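Local atomic coordinates of peptide methionine sulfoxide reductase msrA/msrB (Neisseria gonorrhoeae, PDB entry 2H30), a protein that reduces methionine sulfoxide in proteins, its N-terminal thioredoxin-like domain being able to pass electrons from DsbD to the downstream reductase domains. Residues T76-G81 / G89-W94; P80-E85 / T112-L117; A67-A72 / A149-P154; T19-K24 / V33-D38. The protein carries 2 engineered substitutions. All blocks are in the same frame, centred on the assembly; numbering follows the deposited sequence.

All four contacts are mainly apolar and lack hydrogen bonds between their segments, but differ in depth. Interaction 1 is buried: it joins strand 73-78 and the loop after it to helix 90-95. Interactions 2, 3 and 4 are partly buried. Interaction 2 starts from that same loop, sharing Pro80 and Gly81, and reaches helix 112-116 with a more exposed edge where a glutamine takes part. Interaction 4 touches interaction 2 through Ile113, so helices 16-20 and 112-116 rest on each other. Interaction 3 lies on the other side of the chain's centre, about 26 Å from interaction 2 between centres, and closes the loop enclosing interactions 1 and 2. Serine hydroxyls border interactions 3 and 4.

Interaction 1 (T76-G81 / G89-W94); sequences TVASPG and GEFQKW
The methyl of Ala78 presses against the far end of the Phe91 ring, with CB only 3.3 Å from CZ, a short approach for two carbons. CE1 and CE2 of Phe91 lie almost equally far from that methyl, at 3.7 and 3.8 Å, so it is nearly evenly placed about CZ, approaching the ring obliquely. At the near end of the ring, Pro80 CG comes obliquely against Phe91 CB at 3.9 Å. A small residue suits position 78 because the phenyl ring already fills the space in front of the strand, while the compact proline ring fits beside the ring's root. Phe91 reaches the strand because its CG stands anti to the backbone N (chi1 173°). These residues join the first strand and the helix of a beta-alpha-beta unit, 73-78, 90-95 and 105-107, within the thioredoxin-like fold; Phe91 also touches Thr107 on the last of these strands. Farther out, Gly89 occupies the N-cap position of the helix, and its N donates to Gln92 OE1 at 2.8 Å. That donor stands 37° out of the amide's carbonyl plane. The other end of the same amide, Gln92 NE2, is hydrogen-bonded to Asp88 OD1.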
loop_
_atom_site.group_PDB
_atom_site.type_symbol
_atom_site.label_atom_id
_atom_site.label_comp_id
_atom_site.label_asym_id
_atom_site.label_seq_id
_atom_site.Cartn_x
_atom_site.Cartn_y
_atom_site.Cartn_z
ATOM N N THR A 76 2.964 -1.370 0.059
ATOM C CA THR A 76 1.778 -1.784 0.820
ATOM C C THR A 76 2.022 -1.416 2.286
ATOM O O THR A 76 3.185 -1.294 2.699
ATOM C CB THR A 76 1.459 -3.295 0.695
ATOM O OG1 THR A 76 2.347 -4.057 1.528
ATOM C CG2 THR A 76 1.583 -3.711 -0.804
ATOM N N VAL A 77 0.937 -1.261 3.025
ATOM C CA VAL A 77 1.002 -0.930 4.447
ATOM C C VAL A 77 0.139 -1.913 5.230
ATOM O O VAL A 77 -1.056 -2.039 4.969
ATOM C CB VAL A 77 0.478 0.441 4.698
ATOM C CG1 VAL A 77 0.397 0.720 6.235
ATOM C CG2 VAL A 77 1.417 1.482 4.029
ATOM N N ALA A 78 0.786 -2.554 6.211
ATOM C CA ALA A 78 0.064 -3.318 7.246
ATOM C C ALA A 78 0.239 -2.531 8.532
ATOM O O ALA A 78 1.222 -1.827 8.677
ATOM C CB ALA A 78 0.601 -4.703 7.419
ATOM N N SER A 79 -0.738 -2.660 9.425
ATOM C CA SER A 79 -0.833 -1.752 10.604
ATOM C C SER A 79 -0.953 -2.567 11.875
ATOM O O SER A 79 -2.063 -2.754 12.379
ATOM C CB SER A 79 -1.999 -0.767 10.421
ATOM O OG SER A 79 -1.802 0.058 9.272
ATOM N N PRO A 80 0.180 -3.073 12.378
ATOM C CA PRO A 80 0.114 -3.916 13.601
ATOM C C PRO A 80 -0.649 -3.243 14.741
ATOM O O PRO A 80 -0.484 -2.054 15.002
ATOM C CB PRO A 80 1.594 -4.117 13.962
ATOM C CG PRO A 80 2.319 -4.114 12.605
ATOM C CD PRO A 80 1.551 -2.980 11.858
ATOM N N GLY A 81 -1.532 -4.003 15.382
ATOM C CA GLY A 81 -2.257 -3.440 16.513
ATOM C C GLY A 81 -3.436 -2.571 16.211
ATOM O O GLY A 81 -4.103 -2.097 17.121
ATOM N N GLY A 89 5.770 -7.107 16.129
ATOM C CA GLY A 89 6.542 -8.337 16.365
ATOM C C GLY A 89 5.787 -9.598 15.931
ATOM O O GLY A 89 6.358 -10.399 15.169
ATOM N N GLU A 90 4.537 -9.745 16.413
ATOM C CA GLU A 90 3.690 -10.907 16.088
ATOM C C GLU A 90 3.421 -10.840 14.570
ATOM O O GLU A 90 3.599 -11.857 13.863
ATOM C CB GLU A 90 2.408 -10.888 16.891
ATOM C CG GLU A 90 1.435 -12.006 16.511
ATOM C CD GLU A 90 0.041 -11.922 17.163
ATOM O OE1 GLU A 90 -0.434 -10.851 17.720
ATOM O OE2 GLU A 90 -0.628 -12.996 17.078
ATOM N N PHE A 91 3.184 -9.604 14.096
ATOM C CA PHE A 91 2.834 -9.428 12.676
ATOM C C PHE A 91 3.984 -9.905 11.822
ATOM O O PHE A 91 3.830 -10.698 10.885
ATOM C CB PHE A 91 2.435 -7.969 12.334
ATOM C CG PHE A 91 2.248 -7.774 10.849
ATOM C CD1 PHE A 91 1.028 -8.162 10.270
ATOM C CD2 PHE A 91 3.328 -7.389 10.023
ATOM C CE1 PHE A 91 0.857 -8.107 8.872
ATOM C CE2 PHE A 91 3.133 -7.334 8.598
ATOM C CZ PHE A 91 1.893 -7.709 8.074
ATOM N N GLN A 92 5.184 -9.398 12.106
ATOM C CA GLN A 92 6.349 -9.694 11.282
ATOM C C GLN A 92 6.719 -11.183 11.307
ATOM O O GLN A 92 7.173 -11.739 10.319
ATOM C CB GLN A 92 7.535 -8.811 11.713
ATOM C CG GLN A 92 7.392 -7.307 11.489
ATOM C CD GLN A 92 6.691 -6.560 12.610
ATOM O OE1 GLN A 92 5.875 -7.117 13.361
ATOM N NE2 GLN A 92 6.935 -5.244 12.683
ATOM N N LYS A 93 6.554 -11.815 12.471
ATOM C CA LYS A 93 6.813 -13.238 12.609
ATOM C C LYS A 93 5.860 -14.065 11.743
ATOM O O LYS A 93 6.302 -14.956 11.060
ATOM C CB LYS A 93 6.719 -13.652 14.090
ATOM C CG LYS A 93 7.125 -15.120 14.285
ATOM C CD LYS A 93 8.403 -15.524 13.484
ATOM C CE LYS A 93 9.606 -14.530 13.659
ATOM N NZ LYS A 93 10.304 -14.235 12.346
ATOM N N TRP A 94 4.596 -13.691 11.750
ATOM C CA TRP A 94 3.574 -14.338 10.907
ATOM C C TRP A 94 3.938 -14.075 9.437
ATOM O O TRP A 94 3.955 -14.980 8.601
ATOM C CB TRP A 94 2.190 -13.776 11.244
ATOM C CG TRP A 94 1.204 -14.164 10.185
ATOM C CD1 TRP A 94 0.594 -15.384 10.009
ATOM C CD2 TRP A 94 0.815 -13.350 9.072
ATOM N NE1 TRP A 94 -0.225 -15.352 8.895
ATOM C CE2 TRP A 94 -0.083 -14.125 8.288
ATOM C CE3 TRP A 94 1.129 -12.029 8.674
ATOM C CZ2 TRP A 94 -0.677 -13.635 7.115
ATOM C CZ3 TRP A 94 0.532 -11.535 7.503
ATOM C CH2 TRP A 94 -0.349 -12.344 6.732
#

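Interaction 2 (P80-E85 / T112-L117); sequences PGFLHE and TIAQNL
The Phe82 ring and the side-chain amide of Gln115 lie with their planes only 7° apart, their side chains running past each other in opposite directions. Leu83 CG lies over one face of the ring, displaced toward the rim. On the opposite side of the ring plane Gln115 CG and Ala114 CB both approach obliquely, the first 3.5 Å from Phe82 CE1 and the second 3.7 Å from Phe82 CE2. Phe82 extends toward the helix with CG anti to its backbone N (chi1 176°). Extended beyond CG (chi2 -179°), Gln115 brings its CG methylene and the amide beside CE1, with NE2 3.9 Å from that Phe82 atom. The contact ties the loop between strand 73-78 and helix 90-95 to helix 112-116 of the thioredoxin-like fold. Within that loop, residues 82-85 form a type I' beta turn closed by Glu85 N to Phe82 O at 2.9 Å; Leu83 and His84 both take positive phi there. Alanine suits its place because a helix can come close to an aromatic ring over a single methyl, whereas glutamine suits the exposed margin, offering a methylene to the ring and a polar end to its surroundings. NE2 of Gln115 makes weak hydrogen bonds to the carbonyls of Gly110 and Gly111, just before the helix, while Phe82 and Leu83 also touch Tyr122.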
loop_
_atom_site.group_PDB
_atom_site.type_symbol
_atom_site.label_atom_id
_atom_site.label_comp_id
_atom_site.label_asym_id
_atom_site.label_seq_id
_atom_site.Cartn_x
_atom_site.Cartn_y
_atom_site.Cartn_z
ATOM N N PRO A 80 0.180 -3.073 12.378
ATOM C CA PRO A 80 0.114 -3.916 13.601
ATOM C C PRO A 80 -0.649 -3.243 14.741
ATOM O O PRO A 80 -0.484 -2.054 15.002
ATOM C CB PRO A 80 1.594 -4.117 13.962
ATOM C CG PRO A 80 2.319 -4.114 12.605
ATOM C CD PRO A 80 1.551 -2.980 11.858
ATOM N N GLY A 81 -1.532 -4.003 15.382
ATOM C CA GLY A 81 -2.257 -3.440 16.513
ATOM C C GLY A 81 -3.436 -2.571 16.211
ATOM O O GLY A 81 -4.103 -2.097 17.121
ATOM N N PHE A 82 -3.763 -2.384 14.930
ATOM C CA PHE A 82 -4.843 -1.542 14.507
ATOM C C PHE A 82 -5.886 -2.424 13.832
ATOM O O PHE A 82 -5.513 -3.340 13.056
ATOM C CB PHE A 82 -4.291 -0.525 13.480
ATOM C CG PHE A 82 -5.324 0.350 12.895
ATOM C CD1 PHE A 82 -6.023 1.282 13.695
ATOM C CD2 PHE A 82 -5.582 0.331 11.520
ATOM C CE1 PHE A 82 -6.959 2.146 13.106
ATOM C CE2 PHE A 82 -6.522 1.165 10.945
ATOM C CZ PHE A 82 -7.249 2.095 11.724
ATOM N N LEU A 83 -7.168 -2.185 14.119
ATOM C CA LEU A 83 -8.271 -2.975 13.583
ATOM C C LEU A 83 -8.013 -4.487 13.722
ATOM O O LEU A 83 -8.230 -5.282 12.752
ATOM C CB LEU A 83 -8.576 -2.613 12.124
ATOM C CG LEU A 83 -8.978 -1.161 11.841
ATOM C CD1 LEU A 83 -9.129 -0.863 10.327
ATOM C CD2 LEU A 83 -10.290 -0.799 12.540
ATOM N N HIS A 84 -7.533 -4.882 14.902
ATOM C CA HIS A 84 -7.306 -6.291 15.272
ATOM C C HIS A 84 -6.225 -6.991 14.471
ATOM O O HIS A 84 -6.104 -8.236 14.507
ATOM C CB HIS A 84 -8.608 -7.114 15.286
ATOM C CG HIS A 84 -9.655 -6.530 16.180
ATOM N ND1 HIS A 84 -9.534 -6.520 17.556
ATOM C CD2 HIS A 84 -10.815 -5.887 15.896
ATOM C CE1 HIS A 84 -10.586 -5.914 18.080
ATOM N NE2 HIS A 84 -11.372 -5.512 17.095
ATOM N N GLU A 85 -5.396 -6.183 13.775
ATOM C CA GLU A 85 -4.196 -6.767 13.209
ATOM C C GLU A 85 -3.286 -7.279 14.321
ATOM O O GLU A 85 -3.293 -6.710 15.471
ATOM C CB GLU A 85 -3.461 -5.695 12.338
ATOM C CG GLU A 85 -2.161 -6.175 11.737
ATOM C CD GLU A 85 -2.376 -7.344 10.787
ATOM O OE1 GLU A 85 -2.306 -8.519 11.258
ATOM O OE2 GLU A 85 -2.633 -7.081 9.603
ATOM N N THR A 112 -1.137 4.657 12.122
ATOM C CA THR A 112 -1.152 6.128 12.039
ATOM C C THR A 112 -1.647 6.642 10.684
ATOM O O THR A 112 -2.548 7.479 10.599
ATOM C CB THR A 112 0.237 6.663 12.266
ATOM O OG1 THR A 112 0.553 6.373 13.648
ATOM C CG2 THR A 112 0.243 8.184 12.080
ATOM N N ILE A 113 -1.112 6.066 9.607
ATOM C CA ILE A 113 -1.439 6.623 8.292
ATOM C C ILE A 113 -2.883 6.250 7.946
ATOM O O ILE A 113 -3.651 7.091 7.467
ATOM C CB ILE A 113 -0.496 6.080 7.243
ATOM C CG1 ILE A 113 0.934 6.493 7.596
ATOM C CG2 ILE A 113 -0.996 6.491 5.809
ATOM C CD1 ILE A 113 1.919 5.797 6.795
ATOM N N ALA A 114 -3.280 5.002 8.228
ATOM C CA ALA A 114 -4.640 4.609 7.961
ATOM C C ALA A 114 -5.636 5.525 8.707
ATOM O O ALA A 114 -6.644 5.948 8.170
ATOM C CB ALA A 114 -4.841 3.104 8.332
ATOM N N GLN A 115 -5.343 5.810 9.974
ATOM C CA GLN A 115 -6.209 6.718 10.722
ATOM C C GLN A 115 -6.220 8.127 10.107
ATOM O O GLN A 115 -7.305 8.706 9.964
ATOM C CB GLN A 115 -5.748 6.786 12.177
ATOM C CG GLN A 115 -6.051 5.491 12.896
ATOM C CD GLN A 115 -5.609 5.587 14.326
ATOM O OE1 GLN A 115 -6.088 6.456 15.055
ATOM N NE2 GLN A 115 -4.642 4.786 14.716
ATOM N N ASN A 116 -5.057 8.667 9.741
ATOM C CA ASN A 116 -4.981 9.984 9.077
ATOM C C ASN A 116 -5.785 10.035 7.792
ATOM O O ASN A 116 -6.336 11.049 7.433
ATOM C CB ASN A 116 -3.528 10.377 8.776
ATOM C CG ASN A 116 -2.696 10.622 10.016
ATOM O OD1 ASN A 116 -1.450 10.637 9.931
ATOM N ND2 ASN A 116 -3.343 10.786 11.152
ATOM N N LEU A 117 -5.789 8.917 7.053
ATOM C CA LEU A 117 -6.493 8.865 5.797
ATOM C C LEU A 117 -7.927 8.375 5.911
ATOM O O LEU A 117 -8.618 8.267 4.883
ATOM C CB LEU A 117 -5.686 8.029 4.772
ATOM C CG LEU A 117 -4.275 8.500 4.481
ATOM C CD1 LEU A 117 -3.667 7.680 3.296
ATOM C CD2 LEU A 117 -4.188 9.917 4.177
#

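Interaction 3 (A67-A72 / A149-P154); sequences AKFSSA and ALIRNP
Ile151 faces the 67-72 segment with two branches that meet different partners. Its CG2 methyl packs on Ala72, 3.7 Å from CB, while its longer arm carries CD1 into a group formed by Phe69, Ser71 and the carbonyl of Lys68. The Phe69 and Ile151 side chains cross at about a right angle, and CD1 of the isoleucine approaches CD1 of the phenyl ring obliquely at 3.9 Å. The same methyl is 3.8 Å from Ser71 OG and 3.9 Å from Lys68 O. This spread follows from chi1 of Ile151 (66°), which sets CG1 between the backbone N and the carbonyl carbon and leaves CG2 beside the N. A beta-branched residue therefore suits the site, serving two neighbours from one position.

The segment 67-72 turns from the end of helix 51-64 into strand 73-78, through a type I beta turn from Phe69 to Ala72, and the contact lays it against helix 144-152 near the C-terminal end of the fold. In the 3-10 segment that leads into the turn, Ala67 O accepts from the N and OG of Ser70, the latter in the carbonyl plane. Phe69 is further held by a stack on Trp63, and Lys68 NZ makes a salt bridge with Asp66 OD1. Across the interface the contact is mainly van der Waals, between the isoleucine methyls and Ala72 and Phe69; Ser71 OG and Lys68 O meet the CD1 methyl without a polar bond across the two segments.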
loop_
_atom_site.group_PDB
_atom_site.type_symbol
_atom_site.label_atom_id
_atom_site.label_comp_id
_atom_site.label_asym_id
_atom_site.label_seq_id
_atom_site.Cartn_x
_atom_site.Cartn_y
_atom_site.Cartn_z
ATOM N N ALA A 67 7.449 -3.418 -15.386
ATOM C CA ALA A 67 7.826 -2.150 -15.991
ATOM C C ALA A 67 6.670 -1.147 -16.199
ATOM O O ALA A 67 6.913 0.059 -16.155
ATOM C CB ALA A 67 8.487 -2.421 -17.356
ATOM N N LYS A 68 5.441 -1.640 -16.405
ATOM C CA LYS A 68 4.300 -0.724 -16.602
ATOM C C LYS A 68 4.069 0.168 -15.383
ATOM O O LYS A 68 3.449 1.216 -15.500
ATOM C CB LYS A 68 3.012 -1.476 -16.892
ATOM C CG LYS A 68 3.042 -2.179 -18.207
ATOM C CD LYS A 68 1.676 -2.735 -18.532
ATOM C CE LYS A 68 1.288 -3.894 -17.664
ATOM N NZ LYS A 68 2.262 -5.032 -17.831
ATOM N N PHE A 69 4.553 -0.294 -14.223
ATOM C CA PHE A 69 4.356 0.486 -12.994
ATOM C C PHE A 69 5.585 1.284 -12.636
ATOM O O PHE A 69 5.639 1.868 -11.558
ATOM C CB PHE A 69 3.993 -0.474 -11.822
ATOM C CG PHE A 69 2.562 -0.967 -11.923
ATOM C CD1 PHE A 69 1.516 -0.200 -11.325
ATOM C CD2 PHE A 69 2.216 -2.102 -12.675
ATOM C CE1 PHE A 69 0.181 -0.609 -11.409
ATOM C CE2 PHE A 69 0.806 -2.503 -12.787
ATOM C CZ PHE A 69 -0.207 -1.743 -12.116
ATOM N N SER A 70 6.585 1.311 -13.528
ATOM C CA SER A 70 7.850 1.886 -13.127
ATOM C C SER A 70 7.806 3.383 -12.850
ATOM O O SER A 70 8.719 3.888 -12.168
ATOM C CB SER A 70 8.953 1.542 -14.118
ATOM O OG SER A 70 8.659 2.193 -15.317
ATOM N N SER A 71 6.772 4.071 -13.318
ATOM C CA SER A 71 6.685 5.526 -13.100
ATOM C C SER A 71 6.212 5.861 -11.680
ATOM O O SER A 71 6.180 7.042 -11.335
ATOM C CB SER A 71 5.744 6.207 -14.112
ATOM O OG SER A 71 4.414 5.772 -13.899
ATOM N N ALA A 72 5.792 4.827 -10.902
ATOM C CA ALA A 72 5.254 5.095 -9.554
ATOM C C ALA A 72 5.994 4.245 -8.564
ATOM O O ALA A 72 6.546 3.204 -8.926
ATOM C CB ALA A 72 3.720 4.700 -9.498
ATOM N N ALA A 149 -4.440 3.221 -14.498
ATOM C CA ALA A 149 -5.154 4.457 -14.776
ATOM C C ALA A 149 -4.859 5.471 -13.662
ATOM O O ALA A 149 -4.499 6.635 -13.929
ATOM C CB ALA A 149 -6.638 4.174 -14.877
ATOM N N LEU A 150 -4.856 4.984 -12.412
ATOM C CA LEU A 150 -4.605 5.925 -11.282
ATOM C C LEU A 150 -3.195 6.506 -11.280
ATOM O O LEU A 150 -2.972 7.678 -10.918
ATOM C CB LEU A 150 -4.770 5.212 -9.935
ATOM C CG LEU A 150 -6.159 4.924 -9.421
ATOM C CD1 LEU A 150 -5.939 4.255 -8.027
ATOM C CD2 LEU A 150 -6.871 6.265 -9.216
ATOM N N ILE A 151 -2.188 5.726 -11.660
ATOM C CA ILE A 151 -0.800 6.239 -11.610
ATOM C C ILE A 151 -0.572 7.224 -12.741
ATOM O O ILE A 151 0.308 8.088 -12.628
ATOM C CB ILE A 151 0.308 5.178 -11.555
ATOM C CG1 ILE A 151 0.374 4.348 -12.830
ATOM C CG2 ILE A 151 0.119 4.246 -10.336
ATOM C CD1 ILE A 151 1.648 3.419 -12.851
ATOM N N ARG A 152 -1.381 7.100 -13.793
ATOM C CA ARG A 152 -1.344 8.068 -14.877
ATOM C C ARG A 152 -2.153 9.312 -14.544
ATOM O O ARG A 152 -1.677 10.427 -14.842
ATOM C CB ARG A 152 -1.842 7.465 -16.188
ATOM C CG ARG A 152 -1.526 8.347 -17.375
ATOM C CD ARG A 152 -2.269 7.878 -18.587
ATOM N NE ARG A 152 -3.673 8.156 -18.456
ATOM C CZ ARG A 152 -4.642 7.263 -18.348
ATOM N NH1 ARG A 152 -4.379 5.972 -18.352
ATOM N NH2 ARG A 152 -5.890 7.668 -18.219
ATOM N N ASN A 153 -3.336 9.147 -13.963
ATOM C CA ASN A 153 -4.213 10.319 -13.682
ATOM C C ASN A 153 -4.908 10.063 -12.357
ATOM O O ASN A 153 -5.772 9.194 -12.288
ATOM C CB ASN A 153 -5.251 10.468 -14.808
ATOM C CG ASN A 153 -6.328 11.533 -14.502
ATOM O OD1 ASN A 153 -6.195 12.308 -13.583
ATOM N ND2 ASN A 153 -7.424 11.514 -15.261
ATOM N N PRO A 154 -4.502 10.811 -11.286
ATOM C CA PRO A 154 -5.147 10.536 -9.974
ATOM C C PRO A 154 -6.677 10.695 -9.958
ATOM O O PRO A 154 -7.362 10.128 -9.074
ATOM C CB PRO A 154 -4.535 11.620 -9.065
ATOM C CG PRO A 154 -3.956 12.672 -10.000
ATOM C CD PRO A 154 -3.493 11.884 -11.229
#

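Interaction 4 (T19-K24 / V33-D38); sequences TMSTMK and VYLKKD. Engineered in segment 19-24: Met20 (natural residue Leu), Met23 (natural residue Leu).
Leu35 meets the selenium of Met20, a selenomethionine at a position engineered from leucine, with CD1 3.9 Å from SE and CD2 4.1 Å from the same atom. Both methyls of the leucine fork thus touch SE, and the two side chains cross at a slant. Met20 CG stands anti to the backbone N (chi1 -167°), and a bend at chi3 of -63° turns the terminal CE aside, leaving SE to face the leucine. This is the more closely packed half, with Met20 buried and Leu35 partly exposed; a leucine suits its place as an apolar side chain directed toward the buried side of helix 16-20.

The solvent side is slighter and more polar: Ser21 touches through OG alone, 3.8 Å from Leu35 CD1, and its hydrogen bond goes to Pro17 O, one turn back in the chain, as suits a hydroxyl at the exposed edge of a helix end. Ser21 itself lies within a type I beta turn from Met20 to Met23. In the other segment, Leu35 is the centre of an inverse gamma turn, and exposed Lys36 folds back so that NZ reaches Val33 O at 2.7 Å.

Around this contact, Met20 also rests on Ile75 of strand 73-78, Ile43 of strand 41-45 and Ile113 of helix 112-116, while Leu35 touches Thr41, so helix 16-20 and the loop leading to strand 41-45 together pack against the central sheet of the thioredoxin-like fold.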
loop_
_atom_site.group_PDB
_atom_site.type_symbol
_atom_site.label_atom_id
_atom_site.label_comp_id
_atom_site.label_asym_id
_atom_site.label_seq_id
_atom_site.Cartn_x
_atom_site.Cartn_y
_atom_site.Cartn_z
ATOM N N THR A 19 5.587 11.002 7.326
ATOM C CA THR A 19 5.199 10.087 8.379
ATOM C C THR A 19 5.818 8.697 8.171
ATOM O O THR A 19 6.220 8.006 9.101
ATOM C CB THR A 19 3.661 9.980 8.400
ATOM O OG1 THR A 19 3.115 11.273 8.684
ATOM C CG2 THR A 19 3.172 8.961 9.441
HETATM N N MSE A 20 5.856 8.281 6.924
HETATM C CA MSE A 20 6.310 6.931 6.641
HETATM C C MSE A 20 7.807 6.834 6.782
HETATM O O MSE A 20 8.367 5.768 7.008
HETATM C CB MSE A 20 5.838 6.523 5.267
HETATM C CG MSE A 20 5.967 5.078 4.991
HETATM SE SE MSE A 20 5.157 4.981 3.269
HETATM C CE MSE A 20 3.391 5.511 3.660
ATOM N N SER A 21 8.478 7.968 6.688
ATOM C CA SER A 21 9.949 7.953 6.746
ATOM C C SER A 21 10.526 7.673 8.198
ATOM O O SER A 21 11.732 7.427 8.424
ATOM C CB SER A 21 10.507 9.136 5.906
ATOM O OG SER A 21 10.196 8.951 4.477
ATOM N N THR A 22 9.626 7.553 9.181
ATOM C CA THR A 22 10.001 7.125 10.499
ATOM C C THR A 22 9.676 5.628 10.699
ATOM O O THR A 22 9.804 5.065 11.798
ATOM C CB THR A 22 9.255 8.010 11.550
ATOM O OG1 THR A 22 7.917 7.551 11.666
ATOM C CG2 THR A 22 9.190 9.461 11.041
HETATM N N MSE A 23 9.272 4.950 9.610
HETATM C CA MSE A 23 8.751 3.591 9.754
HETATM C C MSE A 23 9.664 2.562 9.112
HETATM O O MSE A 23 10.486 2.902 8.236
HETATM C CB MSE A 23 7.356 3.493 9.106
HETATM C CG MSE A 23 6.366 4.322 9.895
HETATM SE SE MSE A 23 4.617 4.188 8.966
HETATM C CE MSE A 23 3.766 5.519 10.074
ATOM N N LYS A 24 9.520 1.306 9.563
ATOM C CA LYS A 24 10.286 0.226 8.955
ATOM C C LYS A 24 9.378 -0.624 8.109
ATOM O O LYS A 24 8.146 -0.499 8.209
ATOM C CB LYS A 24 10.802 -0.701 10.042
ATOM C CG LYS A 24 11.794 -0.020 11.011
ATOM C CD LYS A 24 12.223 -1.024 12.052
ATOM C CE LYS A 24 13.307 -0.352 12.912
ATOM N NZ LYS A 24 13.963 -1.364 13.788
ATOM N N VAL A 33 13.265 4.011 1.834
ATOM C CA VAL A 33 14.051 3.640 0.629
ATOM C C VAL A 33 13.142 3.472 -0.586
ATOM O O VAL A 33 13.604 3.581 -1.732
ATOM C CB VAL A 33 14.958 2.403 0.845
ATOM C CG1 VAL A 33 15.891 2.599 2.045
ATOM C CG2 VAL A 33 14.150 1.112 1.042
ATOM N N TYR A 34 11.873 3.154 -0.324
ATOM C CA TYR A 34 10.925 2.869 -1.422
ATOM C C TYR A 34 10.287 4.105 -1.990
ATOM O O TYR A 34 9.653 4.011 -3.054
ATOM C CB TYR A 34 9.815 1.931 -0.930
ATOM C CG TYR A 34 10.399 0.583 -0.593
ATOM C CD1 TYR A 34 10.705 -0.343 -1.598
ATOM C CD2 TYR A 34 10.680 0.225 0.734
ATOM C CE1 TYR A 34 11.251 -1.584 -1.288
ATOM C CE2 TYR A 34 11.241 -1.026 1.061
ATOM C CZ TYR A 34 11.534 -1.919 0.028
ATOM O OH TYR A 34 12.111 -3.152 0.330
ATOM N N LEU A 35 10.400 5.252 -1.305
ATOM C CA LEU A 35 9.630 6.432 -1.632
ATOM C C LEU A 35 10.382 7.356 -2.593
ATOM O O LEU A 35 10.645 8.555 -2.283
ATOM C CB LEU A 35 9.249 7.186 -0.360
ATOM C CG LEU A 35 8.339 6.401 0.549
ATOM C CD1 LEU A 35 8.065 7.176 1.835
ATOM C CD2 LEU A 35 7.024 6.115 -0.189
ATOM N N LYS A 36 10.731 6.794 -3.745
ATOM C CA LYS A 36 11.593 7.487 -4.720
ATOM C C LYS A 36 11.049 8.823 -5.100
ATOM O O LYS A 36 9.824 9.048 -5.223
ATOM C CB LYS A 36 11.815 6.650 -5.977
ATOM C CG LYS A 36 12.289 5.277 -5.771
ATOM C CD LYS A 36 13.467 5.136 -4.817
ATOM C CE LYS A 36 13.956 3.687 -4.886
ATOM N NZ LYS A 36 15.121 3.373 -3.918
ATOM N N LYS A 37 11.972 9.775 -5.305
ATOM C CA LYS A 37 11.556 11.122 -5.632
ATOM C C LYS A 37 11.006 11.209 -7.054
ATOM O O LYS A 37 11.303 10.362 -7.919
ATOM C CB LYS A 37 12.745 12.105 -5.430
ATOM C CG LYS A 37 13.117 12.294 -3.955
ATOM C CD LYS A 37 12.036 13.077 -3.247
ATOM C CE LYS A 37 12.300 13.178 -1.764
ATOM N NZ LYS A 37 11.595 14.364 -1.194
ATOM N N ASP A 38 10.159 12.197 -7.273
ATOM C CA ASP A 38 9.642 12.537 -8.592
ATOM C C ASP A 38 8.750 11.463 -9.131
ATOM O O ASP A 38 8.556 11.348 -10.347
ATOM C CB ASP A 38 10.786 12.782 -9.579
ATOM C CG ASP A 38 11.665 13.935 -9.158
ATOM O OD1 ASP A 38 11.086 14.983 -8.757
ATOM O OD2 ASP A 38 12.920 13.752 -9.225
#